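Local coordinates for protein cytosol aminopeptidase (Coxiella burnetii, PDB 3IJ3) that probably removes amino-terminal residues from peptides as a metal-dependent aminopeptidase of the M17 family, with manganese as the likely natural cofactor, at residues 270-275 with 451-456; 175-180 with 276-281. One frame throughout, in Å; residues are numbered along the deposited sequence.

Contact 1: 270-275 with 451-456. With LI (lithium ion), chain C.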
loop_
_atom_site.group_PDB
_atom_site.type_symbol
_atom_site.label_atom_id
_atom_site.label_comp_id
_atom_site.label_asym_id
_atom_site.label_seq_id
_atom_site.Cartn_x
_atom_site.Cartn_y
_atom_site.Cartn_z
ATOM N N MET A 270 18.478 6.024 8.949
ATOM C CA MET A 270 18.564 5.407 10.264
ATOM C C MET A 270 19.934 5.283 10.933
ATOM O O MET A 270 20.010 4.883 12.086
ATOM C CB MET A 270 17.748 4.146 10.327
ATOM C CG MET A 270 16.265 4.399 10.267
ATOM S SD MET A 270 15.608 5.447 11.623
ATOM C CE MET A 270 15.545 7.062 10.818
ATOM N N LYS A 271 20.994 5.627 10.219
ATOM C CA LYS A 271 22.309 5.767 10.866
ATOM C C LYS A 271 22.177 6.885 11.928
ATOM O O LYS A 271 22.986 6.975 12.850
ATOM C CB LYS A 271 23.407 6.127 9.855
ATOM C CG LYS A 271 23.302 7.513 9.228
ATOM C CD LYS A 271 24.400 7.729 8.194
ATOM C CE LYS A 271 24.339 9.128 7.630
ATOM N NZ LYS A 271 25.429 9.497 6.653
ATOM N N LYS A 272 21.150 7.747 11.814
ATOM C CA LYS A 272 20.993 8.859 12.770
ATOM C C LYS A 272 20.249 8.501 14.016
ATOM O O LYS A 272 20.073 9.372 14.885
ATOM C CB LYS A 272 20.287 10.081 12.130
ATOM C CG LYS A 272 18.750 10.004 12.054
ATOM C CD LYS A 272 18.193 11.258 11.407
ATOM C CE LYS A 272 16.679 11.214 11.218
ATOM N NZ LYS A 272 15.974 11.182 12.537
ATOM N N ASP A 273 19.823 7.248 14.161
ATOM C CA ASP A 273 19.037 6.895 15.353
ATOM C C ASP A 273 19.853 6.820 16.664
ATOM O O ASP A 273 19.328 6.453 17.733
ATOM C CB ASP A 273 18.179 5.657 15.120
ATOM C CG ASP A 273 16.818 5.764 15.808
ATOM O OD1 ASP A 273 16.297 6.901 15.944
ATOM O OD2 ASP A 273 16.273 4.732 16.210
ATOM N N MET A 274 21.127 7.160 16.564
ATOM C CA MET A 274 22.002 7.325 17.725
ATOM C C MET A 274 22.247 8.822 18.000
ATOM O O MET A 274 23.127 9.191 18.787
ATOM C CB MET A 274 23.339 6.580 17.581
ATOM C CG MET A 274 24.046 6.665 16.283
ATOM S SD MET A 274 24.379 8.313 15.648
ATOM C CE MET A 274 25.641 8.836 16.816
ATOM N N GLY A 275 21.445 9.684 17.379
ATOM C CA GLY A 275 21.572 11.136 17.559
ATOM C C GLY A 275 21.386 11.577 18.997
ATOM O O GLY A 275 22.039 12.496 19.451
ATOM N N PHE A 451 14.996 15.491 15.983
ATOM C CA PHE A 451 15.147 14.876 14.655
ATOM C C PHE A 451 16.656 14.679 14.314
ATOM O O PHE A 451 17.023 13.723 13.631
ATOM C CB PHE A 451 14.387 15.712 13.637
ATOM C CG PHE A 451 14.356 15.120 12.264
ATOM C CD1 PHE A 451 13.666 13.962 12.019
ATOM C CD2 PHE A 451 14.966 15.756 11.209
ATOM C CE1 PHE A 451 13.633 13.408 10.752
ATOM C CE2 PHE A 451 14.907 15.205 9.939
ATOM C CZ PHE A 451 14.246 14.040 9.726
ATOM N N ALA A 452 17.504 15.597 14.790
ATOM C CA ALA A 452 18.966 15.502 14.668
ATOM C C ALA A 452 19.493 15.452 13.250
ATOM O O ALA A 452 20.529 14.863 13.012
ATOM C CB ALA A 452 19.483 14.274 15.472
ATOM N N TRP A 453 18.810 16.125 12.320
ATOM C CA TRP A 453 19.188 16.085 10.920
ATOM C C TRP A 453 18.647 17.280 10.151
ATOM O O TRP A 453 17.554 17.767 10.463
ATOM C CB TRP A 453 18.601 14.789 10.323
ATOM C CG TRP A 453 19.011 14.426 8.928
ATOM C CD1 TRP A 453 18.401 14.800 7.769
ATOM C CD2 TRP A 453 20.106 13.589 8.548
ATOM N NE1 TRP A 453 19.053 14.252 6.685
ATOM C CE2 TRP A 453 20.104 13.508 7.141
ATOM C CE3 TRP A 453 21.089 12.900 9.260
ATOM C CZ2 TRP A 453 21.030 12.761 6.443
ATOM C CZ3 TRP A 453 22.008 12.163 8.556
ATOM C CH2 TRP A 453 21.995 12.120 7.172
ATOM N N ASN A 454 19.442 17.776 9.210
ATOM C CA ASN A 454 19.048 18.814 8.289
ATOM C C ASN A 454 18.683 18.134 6.959
ATOM O O ASN A 454 19.556 17.596 6.259
ATOM C CB ASN A 454 20.183 19.803 8.019
ATOM C CG ASN A 454 20.589 20.578 9.261
ATOM O OD1 ASN A 454 19.726 21.033 10.029
ATOM N ND2 ASN A 454 21.910 20.785 9.441
ATOM N N LEU A 455 17.412 18.195 6.587
ATOM C CA LEU A 455 16.964 17.623 5.313
ATOM C C LEU A 455 17.377 18.488 4.118
ATOM O O LEU A 455 17.580 17.990 3.026
ATOM C CB LEU A 455 15.447 17.482 5.328
ATOM C CG LEU A 455 14.924 16.409 6.275
ATOM C CD1 LEU A 455 13.454 16.598 6.569
ATOM C CD2 LEU A 455 15.215 15.007 5.699
ATOM N N GLU A 456 17.519 19.778 4.349
ATOM C CA GLU A 456 17.869 20.725 3.299
ATOM C C GLU A 456 19.103 21.526 3.676
ATOM O O GLU A 456 19.382 21.706 4.837
ATOM C CB GLU A 456 16.755 21.763 3.186
ATOM C CG GLU A 456 15.342 21.255 2.957
ATOM C CD GLU A 456 14.295 22.267 3.443
ATOM O OE1 GLU A 456 14.330 22.646 4.649
ATOM O OE2 GLU A 456 13.422 22.660 2.638
HETATM LI LI LI C . 14.722 3.726 16.638
HETATM O O HOH W 1 12.829 4.019 16.554
#

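Contact 2: 175-180 with 276-281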
loop_
_atom_site.group_PDB
_atom_site.type_symbol
_atom_site.label_atom_id
_atom_site.label_comp_id
_atom_site.label_asym_id
_atom_site.label_seq_id
_atom_site.Cartn_x
_atom_site.Cartn_y
_atom_site.Cartn_z
ATOM N N ASP A 175 29.573 14.856 13.188
ATOM C CA ASP A 175 30.428 13.754 12.721
ATOM C C ASP A 175 29.883 12.384 13.137
ATOM O O ASP A 175 29.814 11.466 12.309
ATOM C CB ASP A 175 31.889 13.883 13.228
ATOM C CG ASP A 175 32.706 14.973 12.511
ATOM O OD1 ASP A 175 32.299 15.488 11.451
ATOM O OD2 ASP A 175 33.816 15.284 13.017
ATOM N N LEU A 176 29.485 12.242 14.407
ATOM C CA LEU A 176 28.976 10.966 14.886
ATOM C C LEU A 176 27.699 10.569 14.135
ATOM O O LEU A 176 27.539 9.428 13.725
ATOM C CB LEU A 176 28.725 11.017 16.397
ATOM C CG LEU A 176 29.990 11.148 17.256
ATOM C CD1 LEU A 176 29.602 11.382 18.762
ATOM C CD2 LEU A 176 30.901 9.921 17.107
ATOM N N ILE A 177 26.780 11.517 13.972
ATOM C CA ILE A 177 25.523 11.244 13.255
ATOM C C ILE A 177 25.791 10.922 11.781
ATOM O O ILE A 177 25.241 9.957 11.239
ATOM C CB ILE A 177 24.531 12.412 13.402
ATOM C CG1 ILE A 177 24.067 12.508 14.853
ATOM C CG2 ILE A 177 23.283 12.232 12.456
ATOM C CD1 ILE A 177 23.354 13.805 15.190
ATOM N N ASN A 178 26.647 11.717 11.153
ATOM C CA ASN A 178 26.989 11.498 9.740
ATOM C C ASN A 178 27.732 10.188 9.434
ATOM O O ASN A 178 27.689 9.694 8.301
ATOM C CB ASN A 178 27.805 12.677 9.200
ATOM C CG ASN A 178 26.968 13.912 8.924
ATOM O OD1 ASN A 178 25.794 13.804 8.562
ATOM N ND2 ASN A 178 27.598 15.076 8.965
ATOM N N THR A 179 28.451 9.644 10.409
ATOM C CA THR A 179 29.228 8.421 10.138
ATOM C C THR A 179 28.279 7.273 9.845
ATOM O O THR A 179 27.375 6.981 10.626
ATOM C CB THR A 179 30.142 8.061 11.317
ATOM O OG1 THR A 179 31.017 9.163 11.586
ATOM C CG2 THR A 179 31.000 6.790 10.985
ATOM N N PRO A 180 28.462 6.624 8.708
ATOM C CA PRO A 180 27.632 5.461 8.393
ATOM C C PRO A 180 27.604 4.453 9.529
ATOM O O PRO A 180 28.634 4.237 10.210
ATOM C CB PRO A 180 28.358 4.849 7.199
ATOM C CG PRO A 180 28.992 5.968 6.546
ATOM C CD PRO A 180 29.430 6.909 7.640
ATOM N N GLY A 276 20.553 10.877 19.749
ATOM C CA GLY A 276 20.345 11.235 21.146
ATOM C C GLY A 276 21.610 11.003 21.952
ATOM O O GLY A 276 21.970 11.804 22.827
ATOM N N ALA A 277 22.305 9.901 21.651
ATOM C CA ALA A 277 23.568 9.582 22.307
ATOM C C ALA A 277 24.585 10.664 21.963
ATOM O O ALA A 277 25.345 11.136 22.835
ATOM C CB ALA A 277 24.090 8.204 21.852
ATOM N N ALA A 278 24.631 11.055 20.688
ATOM C CA ALA A 278 25.593 12.110 20.277
ATOM C C ALA A 278 25.322 13.412 21.028
ATOM O O ALA A 278 26.264 14.101 21.478
ATOM C CB ALA A 278 25.567 12.315 18.773
ATOM N N HIS A 279 24.045 13.763 21.153
ATOM C CA HIS A 279 23.643 14.975 21.892
ATOM C C HIS A 279 24.021 14.897 23.356
ATOM O O HIS A 279 24.538 15.874 23.928
ATOM C CB HIS A 279 22.139 15.229 21.753
ATOM C CG HIS A 279 21.774 15.911 20.483
ATOM N ND1 HIS A 279 21.892 15.306 19.240
ATOM C CD2 HIS A 279 21.327 17.162 20.254
ATOM C CE1 HIS A 279 21.519 16.166 18.310
ATOM N NE2 HIS A 279 21.178 17.298 18.897
ATOM N N ALA A 280 23.723 13.759 23.989
ATOM C CA ALA A 280 24.049 13.588 25.403
ATOM C C ALA A 280 25.576 13.667 25.598
ATOM O O ALA A 280 26.056 14.322 26.529
ATOM C CB ALA A 280 23.472 12.266 25.935
ATOM N N LEU A 281 26.343 13.032 24.699
ATOM C CA LEU A 281 27.804 13.113 24.774
ATOM C C LEU A 281 28.286 14.556 24.561
ATOM O O LEU A 281 29.170 15.041 25.273
ATOM C CB LEU A 281 28.448 12.182 23.730
ATOM C CG LEU A 281 29.970 12.244 23.643
ATOM C CD1 LEU A 281 30.641 11.946 25.018
ATOM C CD2 LEU A 281 30.493 11.298 22.544
#

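Contact 1: 270-275 with 451-456
The ring of F451 carries K272 CE over one face, 3.8 Å above the ring plane and displaced toward the rim. K272 NZ lies off-centre over the same ring, 4.1 Å from the F451 centroid and 33° off the normal, a cation-pi contact. The indole of W453 is met at its edge, near its plane, where K271 CE comes to 3.8 Å from W453 CH2. The chain of K272 also runs past W453, with K272 CD 3.7 Å from W453 CB. K272 NZ donates to F451 O at 3.0 Å, in the carbonyl plane on a lone pair. A bend at chi4, 65°, turns the ammonium back to this oxygen. The K271 chain is extended beyond CG and hands its ammonium to N178 O. Next along the chain from K272, D273 OD2 binds the lithium ion at 1.9 Å, with D255 and E334 as further ligands, in the M17 catalytic domain. K250 forms a salt bridge to D273 OD1. The contact joins the turn before helix 275-289 and its first residue, G275, whose CA lies 4.3 Å from A452 CB, to the end of strand 445-454, and I177 of helix 157-178 packs against K272, A452 and W453.

Contact 2: 175-180 with 276-281
L176 meets A278 and L281 on helix 275-289 through its CD1 methyl, with its CB also against A278. L176 CD1 lies 4.1 Å from A278 CB and 3.9 Å from L281 CD2. With CG of L281 anti to its backbone N, chi1 176°, CD2 meets the L176 methyl. The two leucine side chains cross at about a right angle. Helix 186-200 covers this side of the pair: A192 touches L176, and V193 and V196 touch L281. I177 comes next and reaches the other helix with its longer branch. I177 CG1 is 4.2 Å from A278 CB, so the A278 methyl meets both residues. I177 CD1 sits at the edge of the H279 imidazole, near its plane, 4.3 Å from H279 CE1. The ring is held at both nitrogens, ND1 by G275 O and NE2 by M468 N, and CE1, the carbon between them, faces I177 CD1. This is helix-to-helix packing inside the M17 catalytic domain, where helix 275-289 also lies against strand 295-305 of the large mixed sheet. Helix 157-178 ends just after I177, where T179 N and T179 OG1 both donate to D175 O from opposite faces of its plane.

Both contacts are buried near the centre of the chain, inside the catalytic domain, with centres 9 Å apart. Helix 275-289 is common to them: contact 1 uses the turn leading into it and its first residue, and contact 2 uses its first turns. Their chemistry differs. Contact 1 is mixed, with lysine chains set against aromatic rings and a carbonyl, in a segment whose D273 binds the metal. Contact 2 is apolar across its helix pair. They also meet directly, for K271 CG packs 3.7 Å from I177 O. The end of helix 157-178 thus touches both the metal-site turn and the helix that follows it.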